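Local coordinates for glycosyl hydrolase, family 31/fibronectin type III domain protein (Clostridium perfringens, PDB 4UAP) that binds N-acetylgalactosamine through a calcium-containing carbohydrate-binding module of family 32, a beta-sandwich that is part of a larger glycoside hydrolase, at residues Ser31-Ser34 against Ser35-Asp38; His134-Lys137 against Asn138-Ala141; Ser9-Ser12 against Ser13-Gln16. All blocks are in the same frame, centred on the assembly; numbering follows the deposited sequence.

Overall arrangement
Three short turns illustrate how a beta-sandwich organises its loops, two of them reaching the bound sugar. From the N terminus, contact 3 (9-16) comes first, turning the chain just after strand 6-9. The same long loop then runs to contact 1 (31-38), which closes its last turn and enters strand 37-38 of the other sheet. Contact 2 (134-141) closes the connection between strands 125-133 and 141-149, again passing from one sheet to the other. The contacts follow in series, none nesting or crossing. Contact 1 joins them in space: Asp38 probably hydrogen-bonds to Gln16, while Arg36 and Asp38 pack on Ala141. Contacts 2 and 3 do not touch.

Contact 1 (Ser31-Ser34 against Ser35-Asp38); sequences SDDS and SRMD. With CA (calcium ion), chain D.
Arg36 folds back over the loop that leads into it and meets both Ser31 and Asp33, a local example of one guanidinium organising a turn beside a sugar site. Its NH1 lies 2.8 Å from Ser31 O, which sits in the guanidinium plane, and forms a salt bridge with Asp33 OD1 at 2.8 Å, approached through its anti lone pair. NH2 adds a weak bond to the same oxygen, and the carboxylate of Asp33 stands almost perpendicular to the guanidinium (84°). A bend at chi3 (-46°) turns the chain so that its other edge faces Asp38. There the grip is side-on: NE is 2.9 Å from Asp38 OD1 and NH2 is 2.7 Å from Asp38 OD2, completing a salt-bridge network of Asp33, Arg36 and Asp38. Two carboxylates and a carbonyl fix the rotation of the group, which touches the bound N-acetylgalactosamine.

The backbone of the turn is bonded as well. Ser35 N donates to Asp32 O at 3.0 Å, and Ser35 O binds the calcium ion at 2.4 Å; Lys23, Asp26, Thr28, Asn143 and Glu144 complete the metal site. The side with exposed Asp32, Asp33 and Ser34 is more loosely made and partly water-mediated: one water donates to both Asp33 O and Arg36 O, another links the hydroxyls of Ser34 and Ser35, and Ser35 OG also bonds to Ser30, as does the carboxylate of Asp32. The turn feeds into strand 37-38, which pairs antiparallel with strand 141-149. Ala141 and Asn143 of that strand lie against Arg36, and Met37 reaches inward to Phe55 and Met57 of strand 55-61.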
loop_
_atom_site.group_PDB
_atom_site.type_symbol
_atom_site.label_atom_id
_atom_site.label_comp_id
_atom_site.label_asym_id
_atom_site.label_seq_id
_atom_site.Cartn_x
_atom_site.Cartn_y
_atom_site.Cartn_z
ATOM N N SER A 31 -13.481 0.999 2.416
ATOM C CA SER A 31 -13.278 0.308 1.138
ATOM C C SER A 31 -14.000 0.973 -0.035
ATOM O O SER A 31 -13.951 0.467 -1.161
ATOM C CB SER A 31 -13.731 -1.150 1.250
ATOM O OG SER A 31 -12.921 -1.867 2.170
ATOM N N ASP A 32 -14.664 2.099 0.225
ATOM C CA ASP A 32 -15.396 2.839 -0.806
ATOM C C ASP A 32 -14.473 3.210 -1.960
ATOM O O ASP A 32 -13.289 3.440 -1.731
ATOM C CB ASP A 32 -16.014 4.107 -0.211
ATOM C CG ASP A 32 -17.037 3.807 0.885
ATOM O OD1 ASP A 32 -17.983 3.031 0.627
ATOM O OD2 ASP A 32 -16.892 4.344 2.007
ATOM N N ASP A 33 -15.006 3.285 -3.183
ATOM C CA ASP A 33 -14.203 3.693 -4.344
ATOM C C ASP A 33 -13.482 5.011 -4.086
ATOM O O ASP A 33 -12.350 5.213 -4.539
ATOM C CB ASP A 33 -15.065 3.852 -5.602
ATOM C CG ASP A 33 -15.558 2.527 -6.162
ATOM O OD1 ASP A 33 -15.048 1.460 -5.752
ATOM O OD2 ASP A 33 -16.452 2.559 -7.037
ATOM N N SER A 34 -14.152 5.912 -3.369
ATOM C CA SER A 34 -13.616 7.248 -3.139
ATOM C C SER A 34 -12.437 7.276 -2.148
ATOM O O SER A 34 -11.742 8.290 -2.038
ATOM C CB SER A 34 -14.732 8.171 -2.647
ATOM O OG SER A 34 -15.272 7.689 -1.430
ATOM N N SER A 35 -12.210 6.171 -1.440
ATOM C CA SER A 35 -11.107 6.081 -0.466
ATOM C C SER A 35 -9.808 5.501 -1.035
ATOM O O SER A 35 -8.726 5.730 -0.487
ATOM C CB SER A 35 -11.518 5.216 0.735
ATOM O OG SER A 35 -12.689 5.701 1.374
ATOM N N ARG A 36 -9.914 4.742 -2.121
ATOM C CA ARG A 36 -8.856 3.805 -2.498
ATOM C C ARG A 36 -7.857 4.294 -3.539
ATOM O O ARG A 36 -8.173 5.153 -4.365
ATOM C CB ARG A 36 -9.479 2.508 -3.039
ATOM C CG ARG A 36 -10.456 1.806 -2.111
ATOM C CD ARG A 36 -10.686 0.374 -2.590
ATOM N NE ARG A 36 -10.927 0.335 -4.033
ATOM C CZ ARG A 36 -12.128 0.385 -4.605
ATOM N NH1 ARG A 36 -13.236 0.456 -3.863
ATOM N NH2 ARG A 36 -12.219 0.357 -5.926
ATOM N N MET A 37 -6.656 3.716 -3.482
ATOM C CA MET A 37 -5.726 3.665 -4.606
ATOM C C MET A 37 -5.966 2.352 -5.355
ATOM O O MET A 37 -5.921 1.276 -4.749
ATOM C CB MET A 37 -4.266 3.740 -4.129
ATOM C CG MET A 37 -3.211 3.765 -5.264
ATOM S SD MET A 37 -1.618 2.973 -4.880
ATOM C CE MET A 37 -2.131 1.278 -5.085
ATOM N N ASP A 38 -6.225 2.444 -6.658
ATOM C CA ASP A 38 -6.474 1.280 -7.503
ATOM C C ASP A 38 -5.540 1.290 -8.715
ATOM O O ASP A 38 -5.304 2.339 -9.312
ATOM C CB ASP A 38 -7.925 1.262 -8.016
ATOM C CG ASP A 38 -8.936 0.688 -7.009
ATOM O OD1 ASP A 38 -8.686 0.654 -5.781
ATOM O OD2 ASP A 38 -10.016 0.273 -7.477
HETATM CA CA CA D . -7.520 6.264 1.502
HETATM O O HOH W 1 -10.272 6.807 -4.855
HETATM O O HOH W 2 -13.848 7.997 0.819
#

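Contact 2 (His134-Lys137 against Asn138-Ala141); sequences HKDK and NTLA
Asp136 and Thr139 meet across a tight turn in which one carboxylate oxygen gathers two donors, a compact illustration of how a single side chain can hold a surface loop. The conformation of Asp136 is decisive: CG sits between the backbone N and the carbonyl carbon (chi1 57°), which folds the carboxylate back over the residues that follow. OD1 then lies 2.8 Å from Asn138 N, on the anti side and somewhat out of the carboxylate plane, completing an Asx turn. The hydroxyl of Thr139 donates to the same oxygen, with OG1 2.8 Å from Asp136 OD1, but comes from above the plane (38° out of it).

Thr139 has its hydroxyl beside the backbone N and anti to its own carbonyl carbon (chi1 -53°), and this rotamer leaves CG2 on the side of Lys135. The lysine is fully extended beyond CG and runs obliquely past the threonine, its CD 3.8 Å from Thr139 CG2. One water completes the link, accepting from Lys135 NZ at 2.7 Å and donating to Thr139 OG1 at 2.6 Å. On the other flank, Lys137 and Asn138 lie side by side, and Asn138 ND2 donates to Gly51 O, linking the turn to the loop of Gly51. Beneath the side chains, Thr139 N donates to Asp136 O at 3.2 Å and closes a type I beta turn from Asp136 to Thr139, while Ser133 OG gives that carbonyl a second bond.

The single water bridge links the ammonium of Lys135, whose side chain comes within about 4 Å of the bound sugar, to Thr139. The Thr139 hydroxyl therefore works in both directions, giving its proton to a carboxylate and receiving one from water.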
loop_
_atom_site.group_PDB
_atom_site.type_symbol
_atom_site.label_atom_id
_atom_site.label_comp_id
_atom_site.label_asym_id
_atom_site.label_seq_id
_atom_site.Cartn_x
_atom_site.Cartn_y
_atom_site.Cartn_z
ATOM N N HIS A 134 -5.895 -10.711 -5.297
ATOM C CA HIS A 134 -6.770 -11.878 -5.329
ATOM C C HIS A 134 -7.412 -12.118 -6.683
ATOM O O HIS A 134 -8.247 -13.010 -6.819
ATOM C CB HIS A 134 -7.859 -11.751 -4.265
ATOM C CG HIS A 134 -7.351 -11.976 -2.879
ATOM N ND1 HIS A 134 -6.879 -10.953 -2.088
ATOM C CD2 HIS A 134 -7.187 -13.115 -2.164
ATOM C CE1 HIS A 134 -6.466 -11.447 -0.932
ATOM N NE2 HIS A 134 -6.644 -12.756 -0.954
ATOM N N LYS A 135 -7.032 -11.334 -7.686
ATOM C CA LYS A 135 -7.678 -11.451 -8.995
ATOM C C LYS A 135 -6.662 -11.790 -10.063
ATOM O O LYS A 135 -6.663 -12.896 -10.591
ATOM C CB LYS A 135 -8.421 -10.159 -9.356
ATOM C CG LYS A 135 -9.335 -10.285 -10.570
ATOM C CD LYS A 135 -9.999 -8.955 -10.857
ATOM C CE LYS A 135 -10.866 -9.023 -12.113
ATOM N NZ LYS A 135 -11.550 -7.712 -12.347
ATOM N N ASP A 136 -5.790 -10.835 -10.371
ATOM C CA ASP A 136 -4.766 -11.032 -11.393
ATOM C C ASP A 136 -3.726 -9.926 -11.296
ATOM O O ASP A 136 -3.885 -8.986 -10.517
ATOM C CB ASP A 136 -5.373 -11.063 -12.802
ATOM C CG ASP A 136 -6.172 -9.797 -13.140
ATOM O OD1 ASP A 136 -5.654 -8.666 -12.974
ATOM O OD2 ASP A 136 -7.335 -9.935 -13.585
ATOM N N LYS A 137 -2.678 -10.026 -12.107
ATOM C CA LYS A 137 -1.550 -9.109 -11.993
ATOM C C LYS A 137 -1.862 -7.711 -12.530
ATOM O O LYS A 137 -1.018 -6.821 -12.457
ATOM C CB LYS A 137 -0.326 -9.683 -12.715
ATOM C CG LYS A 137 -0.423 -9.614 -14.240
ATOM C CD LYS A 137 0.937 -9.903 -14.896
ATOM C CE LYS A 137 0.933 -9.553 -16.382
ATOM N NZ LYS A 137 -0.079 -10.337 -17.155
ATOM N N ASN A 138 -3.058 -7.508 -13.075
ATOM C CA ASN A 138 -3.437 -6.170 -13.536
ATOM C C ASN A 138 -4.449 -5.501 -12.614
ATOM O O ASN A 138 -5.074 -4.509 -12.993
ATOM C CB ASN A 138 -4.008 -6.217 -14.958
ATOM C CG ASN A 138 -3.029 -6.787 -15.965
ATOM O OD1 ASN A 138 -3.335 -7.756 -16.644
ATOM N ND2 ASN A 138 -1.844 -6.183 -16.068
ATOM N N THR A 139 -4.594 -6.024 -11.401
ATOM C CA THR A 139 -5.617 -5.538 -10.488
ATOM C C THR A 139 -5.066 -5.370 -9.070
ATOM O O THR A 139 -4.330 -6.224 -8.575
ATOM C CB THR A 139 -6.837 -6.505 -10.467
ATOM O OG1 THR A 139 -7.297 -6.727 -11.810
ATOM C CG2 THR A 139 -7.977 -5.941 -9.629
ATOM N N LEU A 140 -5.429 -4.271 -8.419
ATOM C CA LEU A 140 -4.991 -4.002 -7.052
ATOM C C LEU A 140 -5.810 -2.871 -6.462
ATOM O O LEU A 140 -5.995 -1.840 -7.112
ATOM C CB LEU A 140 -3.501 -3.620 -7.017
ATOM C CG LEU A 140 -2.960 -3.293 -5.621
ATOM C CD1 LEU A 140 -2.897 -4.562 -4.763
ATOM C CD2 LEU A 140 -1.610 -2.614 -5.704
ATOM N N ALA A 141 -6.284 -3.055 -5.234
ATOM C CA ALA A 141 -6.989 -2.001 -4.518
ATOM C C ALA A 141 -6.474 -1.927 -3.091
ATOM O O ALA A 141 -6.449 -2.928 -2.379
ATOM C CB ALA A 141 -8.501 -2.246 -4.530
HETATM O O HOH W 3 -9.492 -6.131 -13.148
#

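Contact 3 (Ser9-Ser12 against Ser13-Gln16); sequences SGDS and SQLQ
Asp11 extends its CG opposite the backbone N (chi1 -171°), while the OG of Ser13 is tucked between its own N and carbonyl carbon (chi1 75°); together the two rotations bring hydroxyl and carboxylate into contact. The result is an instructive instance of an aspartate at the start of a 3-10 turn taking hold of the residue two places on. Ser13 OG donates to Asp11 OD1 at 2.6 Å on the syn side but tilted out of the carboxylate plane, and Ser13 N reaches the same OD1 at 2.9 Å from above that plane (41° out of it), which makes an Asx turn. Both donors belong to Ser13 and approach from one face of the carboxylate.

Two backbone bonds wind the turn itself: Gln14 N lies 3.1 Å from Asp11 O, and Leu15 N lies 3.1 Å from Ser12 O. The side chain of Gln14, bent at chi2, crosses the aspartate obliquely, with its CG 3.4 Å from Asp11 O. Its NE2 makes a weak bond to Ser13 OG, whereas OE1 turns to Thr52 N and ties the turn to a neighbouring loop. Leu15 brings CB to 3.7 Å from Ser12 O and buries its branches against Phe55, Leu21 and Leu39.

The turn thus has a polar, exposed outer side made by Asp11, Ser12 and Ser13, and a buried apolar side at Leu15. With a backbone amide and a hydroxyl both directed at OD1, the carboxylate would be expected to stay ionised, and its negative charge near the N-terminal end of the 3-10 turn should suit the local peptide dipoles.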
loop_
_atom_site.group_PDB
_atom_site.type_symbol
_atom_site.label_atom_id
_atom_site.label_comp_id
_atom_site.label_asym_id
_atom_site.label_seq_id
_atom_site.Cartn_x
_atom_site.Cartn_y
_atom_site.Cartn_z
ATOM N N SER A 9 5.409 8.257 -3.248
ATOM C CA SER A 9 5.776 8.356 -4.645
ATOM C C SER A 9 5.761 6.981 -5.276
ATOM O O SER A 9 5.706 5.965 -4.582
ATOM C CB SER A 9 7.154 9.011 -4.798
ATOM O OG SER A 9 8.145 8.251 -4.125
ATOM N N GLY A 10 5.775 6.954 -6.601
ATOM C CA GLY A 10 5.695 5.711 -7.340
ATOM C C GLY A 10 5.086 6.003 -8.697
ATOM O O GLY A 10 4.847 7.168 -9.030
ATOM N N ASP A 11 4.834 4.957 -9.477
ATOM C CA ASP A 11 4.437 5.140 -10.872
ATOM C C ASP A 11 2.927 5.329 -11.026
ATOM O O ASP A 11 2.149 4.370 -11.164
ATOM C CB ASP A 11 4.913 3.971 -11.725
ATOM C CG ASP A 11 4.720 4.219 -13.218
ATOM O OD1 ASP A 11 4.114 5.249 -13.593
ATOM O OD2 ASP A 11 5.158 3.369 -14.016
ATOM N N SER A 12 2.525 6.592 -11.062
ATOM C CA SER A 12 1.116 6.938 -11.163
ATOM C C SER A 12 0.516 6.527 -12.510
ATOM O O SER A 12 -0.706 6.475 -12.662
ATOM C CB SER A 12 0.936 8.443 -10.929
ATOM O OG SER A 12 1.668 9.198 -11.879
ATOM N N SER A 13 1.357 6.216 -13.493
ATOM C CA SER A 13 0.802 5.825 -14.786
ATOM C C SER A 13 0.173 4.426 -14.698
ATOM O O SER A 13 -0.502 3.996 -15.630
ATOM C CB SER A 13 1.864 5.878 -15.898
ATOM O OG SER A 13 2.771 4.797 -15.813
ATOM N N GLN A 14 0.373 3.731 -13.575
ATOM C CA GLN A 14 -0.218 2.401 -13.360
ATOM C C GLN A 14 -1.620 2.454 -12.760
ATOM O O GLN A 14 -2.294 1.430 -12.652
ATOM C CB GLN A 14 0.652 1.558 -12.429
ATOM C CG GLN A 14 2.082 1.406 -12.861
ATOM C CD GLN A 14 2.200 0.723 -14.191
ATOM O OE1 GLN A 14 1.934 -0.471 -14.315
ATOM N NE2 GLN A 14 2.596 1.478 -15.202
ATOM N N LEU A 15 -2.047 3.643 -12.362
ATOM C CA LEU A 15 -3.181 3.774 -11.463
ATOM C C LEU A 15 -4.390 4.363 -12.146
ATOM O O LEU A 15 -4.271 5.116 -13.113
ATOM C CB LEU A 15 -2.805 4.644 -10.259
ATOM C CG LEU A 15 -1.580 4.158 -9.488
ATOM C CD1 LEU A 15 -1.296 5.091 -8.297
ATOM C CD2 LEU A 15 -1.779 2.717 -9.047
ATOM N N GLN A 16 -5.558 4.022 -11.618
ATOM C CA GLN A 16 -6.816 4.514 -12.155
ATOM C C GLN A 16 -6.966 5.999 -11.863
ATOM O O GLN A 16 -6.657 6.461 -10.760
ATOM C CB GLN A 16 -7.995 3.738 -11.558
ATOM C CG GLN A 16 -9.369 4.227 -12.021
ATOM C CD GLN A 16 -9.559 4.091 -13.519
ATOM O OE1 GLN A 16 -8.957 3.224 -14.164
ATOM N NE2 GLN A 16 -10.393 4.955 -14.086
#